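PDB 6KI3: probable AP endonuclease from African swine fever virus, which probably cleaves DNA on the 5' side of abasic sites during DNA repair, using three zinc ions, and probably also acts as a proofreading 3'-5' exonuclease. Local coordinates for residues A[11-14]-A[15-19]; A[66-69]-A[70-73]; A[281-284]-A[285-289]; A[19-22]-A[23-27]. All coordinates share one frame; numbering follows the deposited sequence.

Contact 1 (A[11-14]-A[15-19]); sequences VSHR and LWSDS. With nucleotides of chain C.
Trp16 turns the edge of its indole toward Ser12: the backbone O of Ser12 lies in the ring plane, 3.2 Å from Trp16 CD1. Water 1 sits at the same edge, accepting from Trp16 NE1 at 2.9 Å and from Ser12 N. Val11 crosses the indole at about a right angle, bringing its CG1 branch to 3.7 Å from Trp16 CD1. Beyond the two segments, Phe36 meets the indole edge-to-face.

Ser12 is the N-cap of the short, weakly bonded helix 13-16, which follows strand 6-10 of the TIM barrel. Its OG accepts from Leu15 N at 3.1 Å, an orientation set by a chi1 of 82° that holds the hydroxyl between backbone N and carbonyl carbon. Just past the cap, His13 N donates to OP2 of DG3 of chain C at 3.0 Å. A second, weak bond runs from the same N to OP1 of that nucleotide, so the opening turn grips a DNA phosphate through its backbone. The His13 imidazole leads on to the next phosphate, its NE2 3.1 Å from OP2 of DA4 of chain C, while Ser17 OG lies over one face of the ring and bonds to Cys25 O. Ser17 N closes the turn on His13 O.

Arg14 and Leu15 run side by side, Leu15 CD2 lying over one face of the guanidinium, 3.3 Å from Arg14 NH1. A bend at chi3 (54°) swings the arginine head over the leucine, and its NH1 and NH2 donate to the carbonyls of Gly280 and Leu279.

Contact 2 (A[66-69]-A[70-73]); sequences KVEL and LKMI
On helix 63-76, Glu68 and Lys71 form an intrahelical salt bridge one turn apart, lying side by side and pointing the same way. Lys71 NZ stands 3.0 Å from Glu68 OE2, on the syn side of that oxygen and 23° out of the carboxylate plane; its bond to Glu68 OE1, at 3.3 Å, is weak. Two bends bring the charges together: Glu68 folds at chi2 (-60°), and Lys71 turns at chi3 after its CG and CD have passed close to the carbonyl O of Val67.

This is the helix of the beta-alpha-beta crossover from strand 46-49 to strand 79-83, one unit of the TIM barrel. Its backbone bonds tighten along the segment: Leu70 N to Lys66 O and Lys71 N to Val67 O are long and weak, whereas Met72 N reaches Glu68 O at 2.8 Å and Ile73 N reaches Leu69 O at 2.9 Å.

On the buried side Leu69 and Ile73 meet at an oblique angle, Leu69 CG 4.0 Å from Ile73 CD1. Ile73 CG1 also rests against the Leu69 carbonyl, 3.2 Å from its O. Leu69 continues into Ile30 of helix 25-39 and Val112 of helix 96-112, and Met72 packs on Thr27 and Ala31.

Contact 3 (A[281-284]-A[285-289]); sequences SSMQ and LQTAL
Residues 281-289 make the opening turns of helix 282-300, the last helix of the TIM barrel fold, with Ser281 in the N-cap position. Four successive backbone bonds link the two segments: Leu285 N to Ser281 O, Gln286 N to Ser282 O, Thr287 N to Met283 O and Ala288 N to Gln284 O. The first is the longest at 3.3 Å, and the next shortens to 2.9 Å between Gln286 N and Ser282 O.

Ser281 OG makes no capping bond to the backbone. Gln286 stretches its extended chain back one turn to the hydroxyl of Ser282. Gln286 NE2 comes to 2.7 Å from Ser282 OG, yet the bond is weak because it is strongly bent, with an N-H...O angle of 126°. The methylene of the same side chain stays close to the backbone, Gln286 CG lying 3.2 Å from Ser282 O.

Leu285 faces inward, packing on Leu15 and Trp16 of helix 13-16 and on Arg277, while Met283 and Thr287 lie on the exposed side. Here Met283 O takes two bonds from one residue, Thr287 N at 3.0 Å and Thr287 OG1 at 2.9 Å. With chi1 at -53° the threonine hydroxyl stands beside its own backbone N, and the two donors reach Met283 O from opposite faces of the carbonyl plane.

Contact 4 (A[19-22]-A[23-27]); sequences SGCT and TTCIT
Thr24 N donates to the carbonyl O of Cys21 in a nearly straight bond, 3.1 Å from Thr24 N to Cys21 O with an N-H...O angle of 170°. It closes a type II' beta turn from Cys21 to Thr24.

A disulfide spans this turn, Cys21 SG to Cys25 SG at 2.0 Å with a chi3 of 89°, its second cysteine lying just past the turn's end. The two sulfurs leave their backbones differently: that of Cys21 sits between N and the carbonyl carbon (chi1 53°), that of Cys25 beside its own N. Water 2 spans the loop on a further path, donating to Thr22 O at 3.1 Å and accepting from Cys25 N at 3.0 Å.

Thr24, in the N-cap position of helix 25-39, makes no capping bond with its side chain. Asp65 instead accepts from Ile26 N and bonds to Thr27 OG1, and Asp64 holds the hydroxyl of Thr23. Upstream, Ser19 OG bonds to a DNA phosphate. The cross-linked loop thus joins helix 13-16 to the start of helix 25-39, with Thr27 packed against Glu68, Leu69 and Met72 of helix 63-76.

All four lie toward the outside of the barrel, and none is wholly buried. Contacts 1 and 2 are partly buried; contacts 3 and 4 are surface turns. Contact 1 touches two others: Leu15 and Trp16 pack on the start of helix 282-300 in contact 3, and it shares Ser19 with contact 4, where the chain runs on into helix 25-39. Contact 4 in turn meets contact 2 through Thr27, whereas contacts 2 and 3 stand about 26 Å apart between centres. Chemistry follows place: DNA phosphates are bound in the 11-19 stretch, a disulfide braces the exposed loop, a salt bridge lies on helix 63-76, and amide and hydroxyl groups decorate helix 282-300.

Contact 1 (A[11-14]-A[15-19])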
loop_
_atom_site.group_PDB
_atom_site.type_symbol
_atom_site.label_atom_id
_atom_site.label_comp_id
_atom_site.label_asym_id
_atom_site.label_seq_id
_atom_site.Cartn_x
_atom_site.Cartn_y
_atom_site.Cartn_z
ATOM N N VAL A 11 9.973 2.872 1.605
ATOM C CA VAL A 11 11.406 3.095 1.749
ATOM C C VAL A 11 11.971 3.375 0.364
ATOM O O VAL A 11 12.067 2.471 -0.475
ATOM C CB VAL A 11 12.106 1.898 2.404
ATOM C CG1 VAL A 11 13.594 2.169 2.555
ATOM C CG2 VAL A 11 11.472 1.589 3.748
ATOM N N SER A 12 12.350 4.625 0.118
ATOM C CA SER A 12 12.946 4.984 -1.158
ATOM C C SER A 12 14.444 4.702 -1.145
ATOM O O SER A 12 15.115 4.829 -0.116
ATOM C CB SER A 12 12.696 6.458 -1.478
ATOM O OG SER A 12 13.630 7.286 -0.811
ATOM N N HIS A 13 14.885 4.396 -2.222
ATOM C CA HIS A 13 16.300 4.134 -2.390
ATOM C C HIS A 13 17.100 5.377 -2.223
ATOM O O HIS A 13 18.170 5.329 -1.519
ATOM C CB HIS A 13 16.513 3.574 -3.768
ATOM C CG HIS A 13 17.919 3.474 -4.192
ATOM N ND1 HIS A 13 18.814 4.464 -4.068
ATOM C CD2 HIS A 13 18.582 2.477 -4.848
ATOM C CE1 HIS A 13 19.982 4.079 -4.607
ATOM N NE2 HIS A 13 19.842 2.868 -5.087
ATOM N N ARG A 14 16.688 6.479 -2.826
ATOM C CA ARG A 14 17.445 7.727 -2.734
ATOM C C ARG A 14 17.592 8.371 -1.347
ATOM O O ARG A 14 18.634 8.945 -1.029
ATOM C CB ARG A 14 16.876 8.758 -3.715
ATOM C CG ARG A 14 17.505 10.137 -3.600
ATOM C CD ARG A 14 16.714 11.171 -4.385
ATOM N NE ARG A 14 15.305 11.187 -4.002
ATOM C CZ ARG A 14 14.732 12.160 -3.303
ATOM N NH1 ARG A 14 15.447 13.203 -2.905
ATOM N NH2 ARG A 14 13.442 12.090 -2.999
ATOM N N LEU A 15 16.538 8.297 -0.544
ATOM C CA LEU A 15 16.474 8.957 0.753
ATOM C C LEU A 15 16.887 8.058 1.910
ATOM O O LEU A 15 16.875 8.511 3.059
ATOM C CB LEU A 15 15.060 9.490 1.015
ATOM C CG LEU A 15 14.589 10.506 -0.024
ATOM C CD1 LEU A 15 13.118 10.887 0.179
ATOM C CD2 LEU A 15 15.490 11.724 0.043
ATOM N N TRP A 16 17.262 6.809 1.644
ATOM C CA TRP A 16 17.565 5.884 2.731
ATOM C C TRP A 16 18.879 5.143 2.516
ATOM O O TRP A 16 19.573 4.820 3.485
ATOM C CB TRP A 16 16.418 4.887 2.906
ATOM C CG TRP A 16 15.168 5.504 3.458
ATOM C CD1 TRP A 16 14.048 5.861 2.763
ATOM C CD2 TRP A 16 14.914 5.842 4.828
ATOM N NE1 TRP A 16 13.112 6.395 3.615
ATOM C CE2 TRP A 16 13.619 6.396 4.889
ATOM C CE3 TRP A 16 15.655 5.730 6.007
ATOM C CZ2 TRP A 16 13.050 6.835 6.082
ATOM C CZ3 TRP A 16 15.089 6.167 7.191
ATOM C CH2 TRP A 16 13.799 6.712 7.220
ATOM N N SER A 17 19.231 4.864 1.264
ATOM C CA SER A 17 20.442 4.102 0.995
ATOM C C SER A 17 21.682 4.952 1.237
ATOM O O SER A 17 21.715 6.143 0.915
ATOM C CB SER A 17 20.447 3.579 -0.440
ATOM O OG SER A 17 19.412 2.634 -0.644
ATOM N N ASP A 18 22.704 4.328 1.815
ATOM C CA ASP A 18 23.999 4.976 1.953
ATOM C C ASP A 18 24.666 5.111 0.591
ATOM O O ASP A 18 24.385 4.355 -0.344
ATOM C CB ASP A 18 24.903 4.173 2.888
ATOM C CG ASP A 18 24.383 4.127 4.307
ATOM O OD1 ASP A 18 24.039 5.198 4.849
ATOM O OD2 ASP A 18 24.317 3.019 4.880
ATOM N N SER A 19 25.558 6.091 0.482
ATOM C CA SER A 19 26.385 6.194 -0.710
ATOM C C SER A 19 27.312 4.989 -0.792
ATOM O O SER A 19 27.858 4.536 0.219
ATOM C CB SER A 19 27.193 7.490 -0.690
ATOM O OG SER A 19 27.923 7.612 0.517
ATOM P P DG C 3 13.293 4.336 -5.386
ATOM O OP1 DG C 3 12.985 3.180 -4.516
ATOM O OP2 DG C 3 13.890 5.557 -4.798
ATOM O "O5'" DG C 3 14.241 3.826 -6.561
ATOM C "C5'" DG C 3 13.731 2.909 -7.516
ATOM C "C4'" DG C 3 14.689 2.748 -8.677
ATOM O "O4'" DG C 3 14.519 3.846 -9.614
ATOM C "C3'" DG C 3 16.170 2.737 -8.300
ATOM O "O3'" DG C 3 16.838 1.769 -9.086
ATOM C "C2'" DG C 3 16.620 4.155 -8.651
ATOM C "C1'" DG C 3 15.770 4.440 -9.875
ATOM N N9 DG C 3 15.559 5.863 -10.124
ATOM C C8 DG C 3 15.363 6.846 -9.185
ATOM N N7 DG C 3 15.197 8.031 -9.702
ATOM C C5 DG C 3 15.284 7.820 -11.072
ATOM C C6 DG C 3 15.181 8.737 -12.145
ATOM O O6 DG C 3 14.985 9.959 -12.094
ATOM N N1 DG C 3 15.331 8.106 -13.379
ATOM C C2 DG C 3 15.552 6.761 -13.552
ATOM N N2 DG C 3 15.669 6.335 -14.819
ATOM N N3 DG C 3 15.650 5.891 -12.556
ATOM C C4 DG C 3 15.507 6.489 -11.347
ATOM P P DA C 4 18.355 1.342 -8.771
ATOM O OP1 DA C 4 18.308 -0.016 -8.189
ATOM O OP2 DA C 4 19.045 2.428 -8.040
ATOM O "O5'" DA C 4 19.001 1.238 -10.226
ATOM C "C5'" DA C 4 18.319 0.511 -11.237
ATOM C "C4'" DA C 4 18.819 0.895 -12.616
ATOM O "O4'" DA C 4 18.443 2.264 -12.912
ATOM C "C3'" DA C 4 20.329 0.808 -12.802
ATOM O "O3'" DA C 4 20.611 0.248 -14.071
ATOM C "C2'" DA C 4 20.788 2.266 -12.700
ATOM C "C1'" DA C 4 19.584 3.027 -13.243
ATOM N N9 DA C 4 19.419 4.356 -12.657
ATOM C C8 DA C 4 19.463 4.681 -11.329
ATOM N N7 DA C 4 19.272 5.956 -11.088
ATOM C C5 DA C 4 19.085 6.507 -12.344
ATOM C C6 DA C 4 18.834 7.827 -12.774
ATOM N N6 DA C 4 18.727 8.866 -11.939
ATOM N N1 DA C 4 18.697 8.036 -14.100
ATOM C C2 DA C 4 18.805 6.994 -14.933
ATOM N N3 DA C 4 19.037 5.713 -14.648
ATOM C C4 DA C 4 19.169 5.536 -13.324
HETATM O O HOH W 1 11.181 6.689 1.430
#

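Contact 2 (A[66-69]-A[70-73])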
loop_
_atom_site.group_PDB
_atom_site.type_symbol
_atom_site.label_atom_id
_atom_site.label_comp_id
_atom_site.label_asym_id
_atom_site.label_seq_id
_atom_site.Cartn_x
_atom_site.Cartn_y
_atom_site.Cartn_z
ATOM N N LYS A 66 19.108 -9.700 -3.099
ATOM C CA LYS A 66 18.045 -10.676 -2.882
ATOM C C LYS A 66 18.373 -11.610 -1.723
ATOM O O LYS A 66 17.477 -12.018 -0.975
ATOM C CB LYS A 66 17.799 -11.471 -4.165
ATOM C CG LYS A 66 17.258 -10.629 -5.310
ATOM C CD LYS A 66 17.333 -11.359 -6.642
ATOM C CE LYS A 66 16.354 -12.519 -6.701
ATOM N NZ LYS A 66 16.184 -13.018 -8.093
ATOM N N VAL A 67 19.650 -11.960 -1.555
ATOM C CA VAL A 67 20.035 -12.852 -0.467
ATOM C C VAL A 67 20.016 -12.113 0.866
ATOM O O VAL A 67 19.524 -12.634 1.874
ATOM C CB VAL A 67 21.414 -13.475 -0.752
ATOM C CG1 VAL A 67 21.855 -14.350 0.413
ATOM C CG2 VAL A 67 21.371 -14.279 -2.042
ATOM N N GLU A 68 20.546 -10.888 0.894
ATOM C CA GLU A 68 20.563 -10.124 2.138
ATOM C C GLU A 68 19.164 -9.681 2.548
ATOM O O GLU A 68 18.872 -9.594 3.746
ATOM C CB GLU A 68 21.487 -8.914 1.998
ATOM C CG GLU A 68 22.951 -9.272 1.791
ATOM C CD GLU A 68 23.522 -10.080 2.943
ATOM O OE1 GLU A 68 23.536 -9.569 4.082
ATOM O OE2 GLU A 68 23.951 -11.229 2.709
ATOM N N LEU A 69 18.288 -9.399 1.578
ATOM C CA LEU A 69 16.941 -8.949 1.912
ATOM C C LEU A 69 16.160 -10.035 2.640
ATOM O O LEU A 69 15.406 -9.745 3.576
ATOM C CB LEU A 69 16.201 -8.511 0.648
ATOM C CG LEU A 69 14.769 -8.015 0.839
ATOM C CD1 LEU A 69 14.728 -6.885 1.853
ATOM C CD2 LEU A 69 14.182 -7.568 -0.490
ATOM N N LEU A 70 16.330 -11.294 2.226
ATOM C CA LEU A 70 15.654 -12.391 2.911
ATOM C C LEU A 70 16.142 -12.528 4.348
ATOM O O LEU A 70 15.339 -12.724 5.268
ATOM C CB LEU A 70 15.866 -13.698 2.149
ATOM C CG LEU A 70 15.222 -14.936 2.773
ATOM C CD1 LEU A 70 13.707 -14.827 2.725
ATOM C CD2 LEU A 70 15.699 -16.199 2.074
ATOM N N LYS A 71 17.457 -12.429 4.558
ATOM C CA LYS A 71 17.997 -12.485 5.913
ATOM C C LYS A 71 17.505 -11.309 6.748
ATOM O O LYS A 71 17.156 -11.475 7.922
ATOM C CB LYS A 71 19.524 -12.508 5.865
ATOM C CG LYS A 71 20.110 -13.760 5.232
ATOM C CD LYS A 71 21.532 -13.518 4.747
ATOM C CE LYS A 71 22.417 -12.985 5.860
ATOM N NZ LYS A 71 23.778 -12.641 5.362
ATOM N N MET A 72 17.472 -10.113 6.155
ATOM C CA MET A 72 16.983 -8.938 6.870
ATOM C C MET A 72 15.520 -9.097 7.261
ATOM O O MET A 72 15.129 -8.760 8.385
ATOM C CB MET A 72 17.170 -7.690 6.007
ATOM C CG MET A 72 16.507 -6.441 6.561
ATOM S SD MET A 72 17.356 -5.787 8.009
ATOM C CE MET A 72 18.935 -5.345 7.295
ATOM N N ILE A 73 14.696 -9.612 6.345
ATOM C CA ILE A 73 13.271 -9.768 6.624
ATOM C C ILE A 73 13.051 -10.772 7.748
ATOM O O ILE A 73 12.220 -10.555 8.638
ATOM C CB ILE A 73 12.521 -10.173 5.339
ATOM C CG1 ILE A 73 12.435 -8.983 4.379
ATOM C CG2 ILE A 73 11.133 -10.705 5.664
ATOM C CD1 ILE A 73 11.730 -9.294 3.079
#

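Contact 3 (A[281-284]-A[285-289])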
loop_
_atom_site.group_PDB
_atom_site.type_symbol
_atom_site.label_atom_id
_atom_site.label_comp_id
_atom_site.label_asym_id
_atom_site.label_seq_id
_atom_site.Cartn_x
_atom_site.Cartn_y
_atom_site.Cartn_z
ATOM N N SER A 281 14.241 15.357 0.345
ATOM C CA SER A 281 15.528 15.071 0.967
ATOM C C SER A 281 15.289 14.291 2.256
ATOM O O SER A 281 14.161 14.202 2.749
ATOM C CB SER A 281 16.315 16.358 1.240
ATOM O OG SER A 281 15.838 17.007 2.405
ATOM N N SER A 282 16.377 13.745 2.810
ATOM C CA SER A 282 16.252 12.821 3.933
ATOM C C SER A 282 15.666 13.503 5.168
ATOM O O SER A 282 14.762 12.962 5.814
ATOM C CB SER A 282 17.612 12.204 4.250
ATOM O OG SER A 282 17.675 11.772 5.596
ATOM N N MET A 283 16.176 14.686 5.525
ATOM C CA MET A 283 15.813 15.285 6.808
ATOM C C MET A 283 14.368 15.770 6.818
ATOM O O MET A 283 13.679 15.657 7.842
ATOM C CB MET A 283 16.768 16.429 7.146
ATOM C CG MET A 283 16.440 17.126 8.460
ATOM S SD MET A 283 17.810 18.100 9.127
ATOM C CE MET A 283 18.816 18.330 7.659
ATOM N N GLN A 284 13.892 16.321 5.699
ATOM C CA GLN A 284 12.480 16.673 5.619
ATOM C C GLN A 284 11.613 15.444 5.852
ATOM O O GLN A 284 10.681 15.473 6.665
ATOM C CB GLN A 284 12.142 17.305 4.268
ATOM C CG GLN A 284 13.118 18.324 3.738
ATOM C CD GLN A 284 12.898 18.573 2.264
ATOM O OE1 GLN A 284 12.324 19.590 1.865
ATOM N NE2 GLN A 284 13.319 17.628 1.449
ATOM N N LEU A 285 11.916 14.348 5.150
ATOM C CA LEU A 285 11.124 13.128 5.271
ATOM C C LEU A 285 11.124 12.602 6.700
ATOM O O LEU A 285 10.082 12.177 7.213
ATOM C CB LEU A 285 11.660 12.064 4.311
ATOM C CG LEU A 285 10.974 10.702 4.357
ATOM C CD1 LEU A 285 9.513 10.853 3.996
ATOM C CD2 LEU A 285 11.657 9.708 3.430
ATOM N N GLN A 286 12.283 12.624 7.359
ATOM C CA GLN A 286 12.367 12.075 8.707
ATOM C C GLN A 286 11.598 12.932 9.705
ATOM O O GLN A 286 10.940 12.398 10.604
ATOM C CB GLN A 286 13.831 11.926 9.118
ATOM C CG GLN A 286 14.582 10.897 8.286
ATOM C CD GLN A 286 15.988 10.644 8.786
ATOM O OE1 GLN A 286 16.221 10.518 9.987
ATOM N NE2 GLN A 286 16.938 10.563 7.862
ATOM N N THR A 287 11.652 14.258 9.556
ATOM C CA THR A 287 10.872 15.123 10.437
ATOM C C THR A 287 9.378 14.869 10.273
ATOM O O THR A 287 8.629 14.859 11.258
ATOM C CB THR A 287 11.196 16.593 10.163
ATOM O OG1 THR A 287 12.612 16.798 10.241
ATOM C CG2 THR A 287 10.505 17.488 11.184
ATOM N N ALA A 288 8.929 14.649 9.035
ATOM C CA ALA A 288 7.509 14.408 8.796
ATOM C C ALA A 288 7.063 13.077 9.389
ATOM O O ALA A 288 5.993 12.993 10.005
ATOM C CB ALA A 288 7.215 14.454 7.297
ATOM N N LEU A 289 7.870 12.026 9.219
ATOM C CA LEU A 289 7.474 10.708 9.704
ATOM C C LEU A 289 7.529 10.623 11.224
ATOM O O LEU A 289 6.699 9.937 11.832
ATOM C CB LEU A 289 8.354 9.630 9.076
ATOM C CG LEU A 289 8.280 9.528 7.553
ATOM C CD1 LEU A 289 9.440 8.709 7.023
ATOM C CD2 LEU A 289 6.956 8.925 7.121
#

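Contact 4 (A[19-22]-A[23-27])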
loop_
_atom_site.group_PDB
_atom_site.type_symbol
_atom_site.label_atom_id
_atom_site.label_comp_id
_atom_site.label_asym_id
_atom_site.label_seq_id
_atom_site.Cartn_x
_atom_site.Cartn_y
_atom_site.Cartn_z
ATOM N N SER A 19 25.558 6.091 0.482
ATOM C CA SER A 19 26.385 6.194 -0.710
ATOM C C SER A 19 27.312 4.989 -0.792
ATOM O O SER A 19 27.858 4.536 0.219
ATOM C CB SER A 19 27.193 7.490 -0.690
ATOM O OG SER A 19 27.923 7.612 0.517
ATOM N N GLY A 20 27.479 4.463 -1.999
ATOM C CA GLY A 20 28.285 3.267 -2.167
ATOM C C GLY A 20 27.634 2.013 -1.625
ATOM O O GLY A 20 28.330 1.138 -1.094
ATOM N N CYS A 21 26.308 1.907 -1.733
ATOM C CA CYS A 21 25.624 0.679 -1.347
ATOM C C CYS A 21 25.840 -0.442 -2.353
ATOM O O CYS A 21 25.521 -1.596 -2.044
ATOM C CB CYS A 21 24.127 0.944 -1.161
ATOM S SG CYS A 21 23.304 1.735 -2.564
ATOM N N THR A 22 26.371 -0.124 -3.536
ATOM C CA THR A 22 26.778 -1.099 -4.544
ATOM C C THR A 22 25.684 -2.109 -4.866
ATOM O O THR A 22 24.718 -1.792 -5.565
ATOM C CB THR A 22 28.046 -1.838 -4.097
ATOM O OG1 THR A 22 27.715 -2.803 -3.090
ATOM C CG2 THR A 22 29.072 -0.860 -3.541
ATOM N N THR A 23 25.830 -3.326 -4.347
ATOM C CA THR A 23 25.028 -4.464 -4.772
ATOM C C THR A 23 23.881 -4.798 -3.825
ATOM O O THR A 23 23.071 -5.672 -4.151
ATOM C CB THR A 23 25.924 -5.699 -4.927
ATOM O OG1 THR A 23 25.132 -6.821 -5.332
ATOM C CG2 THR A 23 26.618 -6.021 -3.608
ATOM N N THR A 24 23.787 -4.137 -2.674
ATOM C CA THR A 24 22.784 -4.450 -1.658
ATOM C C THR A 24 22.064 -3.185 -1.205
ATOM O O THR A 24 21.911 -2.920 -0.012
ATOM C CB THR A 24 23.423 -5.146 -0.458
ATOM O OG1 THR A 24 24.440 -4.300 0.095
ATOM C CG2 THR A 24 24.045 -6.473 -0.870
ATOM N N CYS A 25 21.589 -2.389 -2.165
ATOM C CA CYS A 25 21.078 -1.061 -1.834
ATOM C C CYS A 25 19.706 -1.112 -1.170
ATOM O O CYS A 25 19.419 -0.300 -0.283
ATOM C CB CYS A 25 21.037 -0.195 -3.091
ATOM S SG CYS A 25 22.679 0.194 -3.728
ATOM N N ILE A 26 18.843 -2.044 -1.580
ATOM C CA ILE A 26 17.508 -2.116 -0.988
ATOM C C ILE A 26 17.593 -2.562 0.466
ATOM O O ILE A 26 16.985 -1.955 1.356
ATOM C CB ILE A 26 16.598 -3.047 -1.809
ATOM C CG1 ILE A 26 16.468 -2.539 -3.246
ATOM C CG2 ILE A 26 15.229 -3.162 -1.150
ATOM C CD1 ILE A 26 15.591 -3.406 -4.122
ATOM N N THR A 27 18.348 -3.633 0.727
ATOM C CA THR A 27 18.512 -4.109 2.097
ATOM C C THR A 27 19.221 -3.072 2.958
ATOM O O THR A 27 18.882 -2.894 4.135
ATOM C CB THR A 27 19.286 -5.428 2.104
ATOM O OG1 THR A 27 18.714 -6.325 1.144
ATOM C CG2 THR A 27 19.229 -6.069 3.481
HETATM O O HOH W 2 21.753 -2.635 -5.106
#